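Local atomic coordinates of invasion protein InvA (PDB entry 2X49), a protein that takes part in Salmonella invasion of the intestinal epithelium as an inner-membrane component of the type III secretion export apparatus, seen here as its C-terminal domain. Residues Gly1-Glu6 and Gly146-Lys151; Gln34-Tyr39 and Ser190-Lys195. All blocks are in the same frame, centred on the assembly; numbering follows the deposited sequence.

Interaction 1 of 2, residues Gly1-Glu6 and Gly146-Lys151; sequences GSHMTE and GIQETK
Glu149 sets its carboxylate against Ser2 and Met4 at the start of the chain. The bend at chi2 (70°) carries it to the helix 3-6 side. Ser2 OG donates a hydrogen bond to Glu149 OE2; 2.4 Å is too short to take at face value, and the exact geometry is doubtful. The same OG accepts from Met4 N at 3.0 Å and N-caps helix 3-6. Water 1 donates to Glu149 OE2 and accepts from Ser2 N. Glu149 OE1 accepts from Gly146 N at 2.8 Å, on its anti side and 24° out of the carboxylate plane. This is one half of a capping box at the start of helix 147-158; the N-cap, Gly146, has no side chain to return the bond. Donors on both oxygens limit rotation of the group. The Met4 side chain crosses that of Glu149 at about a right angle, with Met4 CG 3.1 Å from Glu149 OE1. Ser2 CB meets Gln148 CB at 3.5 Å. Gly1-Met4 are probably left from the expression construct, so their side of the contact is probably not native. It sets helix 3-6 against the first turn of helix 147-158, whose Ile147 and Thr150 pack on helix 174-185.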
ATOM      1  N   GLY A   1     -23.679   1.000   7.172  1.00 22.38           N
ATOM      2  CA  GLY A   1     -22.923  -0.270   7.087  1.00 21.86           C
ATOM      3  C   GLY A   1     -23.695  -1.350   6.373  1.00 21.49           C
ATOM      4  O   GLY A   1     -24.931  -1.373   6.295  1.00 22.75           O
ATOM      5  N   SER A   2     -22.901  -2.218   5.795  1.00 21.06           N
ATOM      6  CA  SER A   2     -23.383  -3.461   5.236  1.00 20.41           C
ATOM      7  C   SER A   2     -22.668  -4.603   5.891  1.00 20.02           C
ATOM      8  O   SER A   2     -21.761  -4.439   6.692  1.00 19.85           O
ATOM      9  CB  SER A   2     -23.146  -3.556   3.729  1.00 20.63           C
ATOM     10  OG  SER A   2     -21.920  -4.224   3.453  1.00 20.24           O
ATOM     11  N   HIS A   3     -23.126  -5.767   5.490  1.00 19.70           N
ATOM     12  CA  HIS A   3     -22.646  -7.041   6.042  1.00 20.29           C
ATOM     13  C   HIS A   3     -21.138  -7.179   5.860  1.00 21.17           C
ATOM     14  O   HIS A   3     -20.427  -7.821   6.652  1.00 21.17           O
ATOM     15  CB  HIS A   3     -23.374  -8.243   5.418  1.00 20.00           C
ATOM     16  CG  HIS A   3     -23.173  -8.385   3.938  1.00 20.39           C
ATOM     17  ND1 HIS A   3     -23.961  -7.731   3.017  1.00 20.21           N
ATOM     18  CD2 HIS A   3     -22.258  -9.082   3.223  1.00 19.51           C
ATOM     19  CE1 HIS A   3     -23.556  -8.038   1.795  1.00 20.98           C
ATOM     20  NE2 HIS A   3     -22.515  -8.847   1.895  1.00 19.93           N
ATOM     21  N   MET A   4     -20.666  -6.528   4.816  1.00 22.19           N
ATOM     22  CA  MET A   4     -19.250  -6.659   4.398  1.00 23.59           C
ATOM     23  C   MET A   4     -18.309  -6.257   5.502  1.00 22.94           C
ATOM     24  O   MET A   4     -17.188  -6.756   5.622  1.00 24.20           O
ATOM     25  CB  MET A   4     -18.930  -5.779   3.187  1.00 24.48           C
ATOM     26  CG  MET A   4     -19.416  -6.301   1.861  1.00 28.01           C
ATOM     27  SD  MET A   4     -18.618  -7.816   1.308  1.00 33.77           S
ATOM     28  CE  MET A   4     -17.029  -7.758   2.127  1.00 31.59           C
ATOM     29  N   THR A   5     -18.784  -5.302   6.276  1.00 22.23           N
ATOM     30  CA  THR A   5     -18.024  -4.759   7.408  1.00 22.25           C
ATOM     31  C   THR A   5     -18.542  -5.348   8.708  1.00 22.05           C
ATOM     32  O   THR A   5     -17.781  -5.770   9.573  1.00 21.68           O
ATOM     33  CB  THR A   5     -18.050  -3.194   7.490  1.00 22.01           C
ATOM     34  OG1 THR A   5     -19.369  -2.699   7.288  1.00 22.50           O
ATOM     35  CG2 THR A   5     -17.105  -2.562   6.443  1.00 21.35           C
ATOM     36  N   GLU A   6     -19.860  -5.413   8.770  1.00 21.45           N
ATOM     37  CA  GLU A   6     -20.607  -5.567  10.030  1.00 21.75           C
ATOM     38  C   GLU A   6     -20.507  -6.961  10.634  1.00 22.25           C
ATOM     39  O   GLU A   6     -20.752  -7.152  11.813  1.00 23.41           O
ATOM     40  CB  GLU A   6     -22.080  -5.132   9.893  1.00 21.89           C
ATOM     41  CG  GLU A   6     -22.229  -3.608   9.899  1.00 20.98           C
ATOM     42  CD  GLU A   6     -23.666  -3.095   9.770  1.00 21.82           C
ATOM     43  OE1 GLU A   6     -24.639  -3.886   9.787  1.00 21.40           O
ATOM     44  OE2 GLU A   6     -23.825  -1.857   9.639  1.00 23.08           O
ATOM     45  N   GLY A 146     -17.014  -4.098  -0.891  1.00 18.45           N
ATOM     46  CA  GLY A 146     -17.687  -4.601  -2.130  1.00 18.81           C
ATOM     47  C   GLY A 146     -18.780  -3.731  -2.694  1.00 18.54           C
ATOM     48  O   GLY A 146     -18.790  -2.528  -2.550  1.00 17.70           O
ATOM     49  N   ILE A 147     -19.751  -4.384  -3.300  1.00 18.07           N
ATOM     50  CA  ILE A 147     -20.792  -3.670  -4.051  1.00 17.99           C
ATOM     51  C   ILE A 147     -21.664  -2.803  -3.166  1.00 17.66           C
ATOM     52  O   ILE A 147     -22.117  -1.731  -3.553  1.00 18.29           O
ATOM     53  CB  ILE A 147     -21.728  -4.654  -4.824  1.00 19.17           C
ATOM     54  CG1 ILE A 147     -20.962  -5.303  -5.961  1.00 22.25           C
ATOM     55  CG2 ILE A 147     -22.923  -3.921  -5.326  1.00 21.63           C
ATOM     56  CD1 ILE A 147     -20.499  -4.318  -7.006  1.00 27.31           C
ATOM     57  N   GLN A 148     -21.937  -3.303  -1.976  1.00 15.18           N
ATOM     58  CA  GLN A 148     -22.822  -2.576  -1.052  1.00 16.13           C
ATOM     59  C   GLN A 148     -22.168  -1.274  -0.651  1.00 15.29           C
ATOM     60  O   GLN A 148     -22.811  -0.236  -0.624  1.00 15.35           O
ATOM     61  CB  GLN A 148     -23.251  -3.383   0.196  1.00 15.68           C
ATOM     62  CG  GLN A 148     -24.205  -4.518  -0.105  1.00 19.06           C
ATOM     63  CD  GLN A 148     -25.293  -4.166  -1.093  1.00 19.16           C
ATOM     64  OE1 GLN A 148     -25.257  -4.634  -2.231  1.00 22.54           O
ATOM     65  NE2 GLN A 148     -26.298  -3.394  -0.662  1.00 18.86           N
ATOM     66  N   GLU A 149     -20.862  -1.342  -0.371  1.00 16.61           N
ATOM     67  CA  GLU A 149     -20.097  -0.140   0.013  1.00 16.60           C
ATOM     68  C   GLU A 149     -19.992   0.821  -1.166  1.00 15.88           C
ATOM     69  O   GLU A 149     -20.142   2.042  -1.048  1.00 17.72           O
ATOM     70  CB  GLU A 149     -18.721  -0.517   0.513  1.00 17.04           C
ATOM     71  CG  GLU A 149     -18.699  -1.179   1.862  1.00 17.99           C
ATOM     72  CD  GLU A 149     -19.269  -2.596   1.891  1.00 20.14           C
ATOM     73  OE1 GLU A 149     -19.053  -3.387   0.920  1.00 18.87           O
ATOM     74  OE2 GLU A 149     -19.927  -2.919   2.904  1.00 24.41           O
ATOM     75  N   THR A 150     -19.757   0.249  -2.325  1.00 15.23           N
ATOM     76  CA  THR A 150     -19.678   1.064  -3.556  1.00 15.31           C
ATOM     77  C   THR A 150     -21.005   1.788  -3.823  1.00 14.62           C
ATOM     78  O   THR A 150     -21.077   2.971  -4.148  1.00 14.19           O
ATOM     79  CB  THR A 150     -19.292   0.175  -4.759  1.00 14.86           C
ATOM     80  OG1 THR A 150     -18.010  -0.406  -4.524  1.00 15.32           O
ATOM     81  CG2 THR A 150     -19.305   0.945  -6.091  1.00 16.36           C
ATOM     82  N   LYS A 151     -22.089   1.062  -3.641  1.00 14.16           N
ATOM     83  CA  LYS A 151     -23.407   1.610  -3.970  1.00 15.44           C
ATOM     84  C   LYS A 151     -23.707   2.789  -3.038  1.00 15.92           C
ATOM     85  O   LYS A 151     -24.358   3.771  -3.406  1.00 17.01           O
ATOM     86  CB  LYS A 151     -24.487   0.519  -3.912  1.00 15.89           C
ATOM     87  CG  LYS A 151     -25.917   1.049  -3.968  1.00 18.51           C
ATOM     88  CD  LYS A 151     -26.327   1.559  -5.349  1.00 20.66           C
ATOM     89  CE  LYS A 151     -27.853   1.643  -5.429  1.00 21.97           C
ATOM     90  NZ  LYS A 151     -28.362   2.750  -6.305  1.00 23.36           N
TER
HETATM   91  O   HOH W   1     -20.349  -1.657   5.112  1.00 32.54           O

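Interaction 2 of 2, residues Gln34-Tyr39 and Ser190-Lys195; sequences QFFIDY and SVRNMK
Arg192 and the last turn of helix 27-39 meet mainly through hydrogen bonds to backbone carbonyls. Arg192 NH2 donates to Phe36 O at 3.0 Å, from above the carbonyl plane. Arg192 NE donates to Ile37 O, also at 3.0 Å, on a less straight path (N-H...O 143°). Both oxygens lie at the guanidinium edge. They belong to the C-terminal end of the helix, where its own i to i+4 bonding runs out, and the positive charge probably suits the negative end of the helix dipole. A backbone bond, Val191 N to Tyr39 O at 2.9 Å, joins the helix end to the loop. Val191 CG2 lies against the same carbonyl, 3.2 Å from Tyr39 O. Ser190 OG accepts from Arg192 N, an ST turn. Water 2 donates to Ile37 O and is hydrogen-bonded to Ser190 OG.

The second kind of interaction is cation-pi. Arg192 CZ stands 4.8 Å from the Phe36 ring centroid, over the face. The planes are 79° apart, so the guanidinium stands nearly upright with NH2 lowest, 3.5 Å from Phe36 CE2. The bend at chi3 (-84°) turns the arginine end to the ring and carbonyls.

Val191 packs on helices 147-158 and 174-185, and Tyr39 on 125-139 and 174-185. The loop before helix 194-204 thus joins the C-terminal end of helix 27-39 to these three helices.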
ATOM      1  N   GLN A  34      -8.604   6.974  11.001  1.00 14.89           N
ATOM      2  CA  GLN A  34      -7.490   7.391  10.112  1.00 15.33           C
ATOM      3  C   GLN A  34      -7.551   6.663   8.767  1.00 13.15           C
ATOM      4  O   GLN A  34      -7.246   7.245   7.723  1.00 14.19           O
ATOM      5  CB  GLN A  34      -6.113   7.242  10.737  1.00 15.23           C
ATOM      6  CG  GLN A  34      -5.079   8.046   9.937  1.00 16.31           C
ATOM      7  CD  GLN A  34      -5.358   9.569   9.940  1.00 19.30           C
ATOM      8  OE1 GLN A  34      -5.719  10.147  10.964  1.00 20.18           O
ATOM      9  NE2 GLN A  34      -5.151  10.221   8.794  1.00 21.36           N
ATOM     10  N   PHE A  35      -7.982   5.402   8.789  1.00 13.73           N
ATOM     11  CA  PHE A  35      -8.015   4.618   7.573  1.00 14.23           C
ATOM     12  C   PHE A  35      -9.043   5.245   6.661  1.00 15.28           C
ATOM     13  O   PHE A  35      -8.843   5.366   5.468  1.00 15.21           O
ATOM     14  CB  PHE A  35      -8.308   3.128   7.807  1.00 15.18           C
ATOM     15  CG  PHE A  35      -8.045   2.232   6.625  1.00 14.76           C
ATOM     16  CD1 PHE A  35      -6.821   1.647   6.423  1.00 16.79           C
ATOM     17  CD2 PHE A  35      -9.026   1.987   5.688  1.00 14.56           C
ATOM     18  CE1 PHE A  35      -6.575   0.810   5.341  1.00 16.13           C
ATOM     19  CE2 PHE A  35      -8.737   1.145   4.616  1.00 14.69           C
ATOM     20  CZ  PHE A  35      -7.542   0.586   4.468  1.00 15.08           C
ATOM     21  N   PHE A  36     -10.145   5.644   7.256  1.00 15.15           N
ATOM     22  CA  PHE A  36     -11.262   6.316   6.508  1.00 16.28           C
ATOM     23  C   PHE A  36     -10.772   7.608   5.850  1.00 16.47           C
ATOM     24  O   PHE A  36     -11.039   7.913   4.670  1.00 16.49           O
ATOM     25  CB  PHE A  36     -12.461   6.544   7.382  1.00 17.58           C
ATOM     26  CG  PHE A  36     -13.596   7.180   6.669  1.00 17.14           C
ATOM     27  CD1 PHE A  36     -14.104   6.590   5.550  1.00 19.98           C
ATOM     28  CD2 PHE A  36     -14.143   8.342   7.129  1.00 19.74           C
ATOM     29  CE1 PHE A  36     -15.149   7.156   4.879  1.00 22.98           C
ATOM     30  CE2 PHE A  36     -15.176   8.938   6.453  1.00 21.06           C
ATOM     31  CZ  PHE A  36     -15.661   8.328   5.324  1.00 20.13           C
ATOM     32  N   ILE A  37     -10.007   8.346   6.609  1.00 14.36           N
ATOM     33  CA  ILE A  37      -9.438   9.621   6.100  1.00 14.44           C
ATOM     34  C   ILE A  37      -8.530   9.359   4.932  1.00 14.03           C
ATOM     35  O   ILE A  37      -8.595   9.995   3.880  1.00 14.11           O
ATOM     36  CB  ILE A  37      -8.722  10.400   7.198  1.00 14.26           C
ATOM     37  CG1 ILE A  37      -9.779  10.974   8.140  1.00 16.06           C
ATOM     38  CG2 ILE A  37      -7.993  11.612   6.623  1.00 15.27           C
ATOM     39  CD1 ILE A  37      -9.279  11.485   9.496  1.00 19.26           C
ATOM     40  N   ASP A  38      -7.704   8.348   5.127  1.00 13.68           N
ATOM     41  CA  ASP A  38      -6.546   8.075   4.243  1.00 14.38           C
ATOM     42  C   ASP A  38      -6.954   7.401   2.940  1.00 14.83           C
ATOM     43  O   ASP A  38      -6.338   7.614   1.896  1.00 17.64           O
ATOM     44  CB  ASP A  38      -5.425   7.277   4.899  1.00 15.30           C
ATOM     45  CG  ASP A  38      -4.645   8.052   5.953  1.00 18.41           C
ATOM     46  OD1 ASP A  38      -4.794   9.291   6.077  1.00 18.99           O
ATOM     47  OD2 ASP A  38      -3.829   7.349   6.602  1.00 21.89           O
ATOM     48  N   TYR A  39      -7.966   6.563   3.022  1.00 15.14           N
ATOM     49  CA  TYR A  39      -8.362   5.691   1.894  1.00 16.59           C
ATOM     50  C   TYR A  39      -9.800   5.844   1.407  1.00 16.37           C
ATOM     51  O   TYR A  39     -10.140   5.371   0.293  1.00 16.22           O
ATOM     52  CB  TYR A  39      -8.081   4.210   2.231  1.00 17.43           C
ATOM     53  CG  TYR A  39      -6.619   3.934   2.373  1.00 19.76           C
ATOM     54  CD1 TYR A  39      -5.788   3.842   1.263  1.00 23.10           C
ATOM     55  CD2 TYR A  39      -6.040   3.857   3.630  1.00 22.41           C
ATOM     56  CE1 TYR A  39      -4.443   3.664   1.391  1.00 25.44           C
ATOM     57  CE2 TYR A  39      -4.658   3.661   3.774  1.00 21.40           C
ATOM     58  CZ  TYR A  39      -3.885   3.545   2.658  1.00 26.60           C
ATOM     59  OH  TYR A  39      -2.547   3.377   2.823  1.00 29.67           O
ATOM     60  N   SER A 190      -5.955   5.780  -2.700  1.00 17.06           N
ATOM     61  CA  SER A 190      -7.161   6.216  -2.016  1.00 16.36           C
ATOM     62  C   SER A 190      -8.322   6.426  -2.965  1.00 16.49           C
ATOM     63  O   SER A 190      -8.120   6.863  -4.110  1.00 18.35           O
ATOM     64  CB  SER A 190      -6.928   7.562  -1.260  1.00 15.58           C
ATOM     65  OG  SER A 190      -8.073   8.074  -0.652  1.00 15.82           O
ATOM     66  N   VAL A 191      -9.504   6.154  -2.469  1.00 15.72           N
ATOM     67  CA  VAL A 191     -10.754   6.426  -3.209  1.00 16.53           C
ATOM     68  C   VAL A 191     -11.578   7.543  -2.617  1.00 16.58           C
ATOM     69  O   VAL A 191     -12.766   7.710  -2.904  1.00 18.14           O
ATOM     70  CB  VAL A 191     -11.590   5.176  -3.457  1.00 16.39           C
ATOM     71  CG1 VAL A 191     -10.784   4.193  -4.326  1.00 16.92           C
ATOM     72  CG2 VAL A 191     -12.089   4.521  -2.162  1.00 18.01           C
ATOM     73  N   ARG A 192     -10.939   8.308  -1.746  1.00 16.44           N
ATOM     74  CA  ARG A 192     -11.596   9.479  -1.148  1.00 17.83           C
ATOM     75  C   ARG A 192     -12.134  10.488  -2.169  1.00 17.82           C
ATOM     76  O   ARG A 192     -13.193  11.048  -1.985  1.00 18.53           O
ATOM     77  CB  ARG A 192     -10.672  10.215  -0.163  1.00 17.87           C
ATOM     78  CG  ARG A 192     -11.356  11.404   0.466  1.00 21.37           C
ATOM     79  CD  ARG A 192     -10.687  11.827   1.759  1.00 21.51           C
ATOM     80  NE  ARG A 192     -11.190  11.029   2.879  1.00 22.70           N
ATOM     81  CZ  ARG A 192     -12.391  11.162   3.408  1.00 23.38           C
ATOM     82  NH1 ARG A 192     -13.194  12.119   2.971  1.00 25.92           N
ATOM     83  NH2 ARG A 192     -12.790  10.363   4.402  1.00 23.91           N
ATOM     84  N   ASN A 193     -11.361  10.695  -3.225  1.00 19.05           N
ATOM     85  CA  ASN A 193     -11.768  11.671  -4.260  1.00 19.33           C
ATOM     86  C   ASN A 193     -12.648  11.019  -5.312  1.00 19.48           C
ATOM     87  O   ASN A 193     -12.243  10.812  -6.462  1.00 19.37           O
ATOM     88  CB  ASN A 193     -10.566  12.324  -4.904  1.00 19.72           C
ATOM     89  CG  ASN A 193     -10.933  13.622  -5.569  1.00 24.47           C
ATOM     90  OD1 ASN A 193     -12.121  13.873  -5.889  1.00 26.04           O
ATOM     91  ND2 ASN A 193      -9.934  14.494  -5.744  1.00 27.49           N
ATOM     92  N   MET A 194     -13.837  10.676  -4.864  1.00 18.40           N
ATOM     93  CA  MET A 194     -14.767   9.910  -5.667  1.00 19.82           C
ATOM     94  C   MET A 194     -15.185  10.697  -6.877  1.00 18.57           C
ATOM     95  O   MET A 194     -15.378  10.121  -7.936  1.00 18.78           O
ATOM     96  CB  MET A 194     -15.976   9.461  -4.851  1.00 20.62           C
ATOM     97  CG  MET A 194     -16.738   8.309  -5.514  1.00 26.78           C
ATOM     98  SD  MET A 194     -15.726   6.798  -5.612  1.00 33.28           S
ATOM     99  CE  MET A 194     -15.811   6.225  -3.911  1.00 37.57           C
ATOM    100  N   LYS A 195     -15.232  11.999  -6.738  1.00 17.50           N
ATOM    101  CA  LYS A 195     -15.747  12.857  -7.832  1.00 17.31           C
ATOM    102  C   LYS A 195     -14.787  12.730  -9.008  1.00 17.11           C
ATOM    103  O   LYS A 195     -15.163  12.561 -10.183  1.00 15.89           O
ATOM    104  CB  LYS A 195     -15.889  14.319  -7.449  1.00 17.40           C
ATOM    105  CG  LYS A 195     -16.425  15.222  -8.591  1.00 19.97           C
ATOM    106  CD  LYS A 195     -16.444  16.672  -8.190  1.00 22.44           C
ATOM    107  CE  LYS A 195     -16.968  17.581  -9.313  1.00 22.55           C
ATOM    108  NZ  LYS A 195     -16.891  19.060  -9.008  1.00 25.80           N
TER
HETATM  109  O   HOH W   2      -7.656  10.397   1.034  1.00 24.43           O

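From the N terminus the chain enters interaction 1 with residues 1-6, then passes strand 10-14 and helix 16-24 to reach 34-39 of interaction 2. The other strands of the sheet begun by 10-14, a second four-stranded sheet and helix 125-139 follow. Residues 146-151 then close the first loop, with 139 residues between its segments. After helices 162-169 and 174-185, segment 190-195 closes the second, spanning 150 residues. The loops cross because the segments alternate. Their centres are 16 Å apart and they do not touch. Interaction 1 joins the N-terminal end, probably construct-derived up to Met4, to the first turn of helix 147-158. Interaction 2 joins helix 27-39 to the loop leading into helix 194-204.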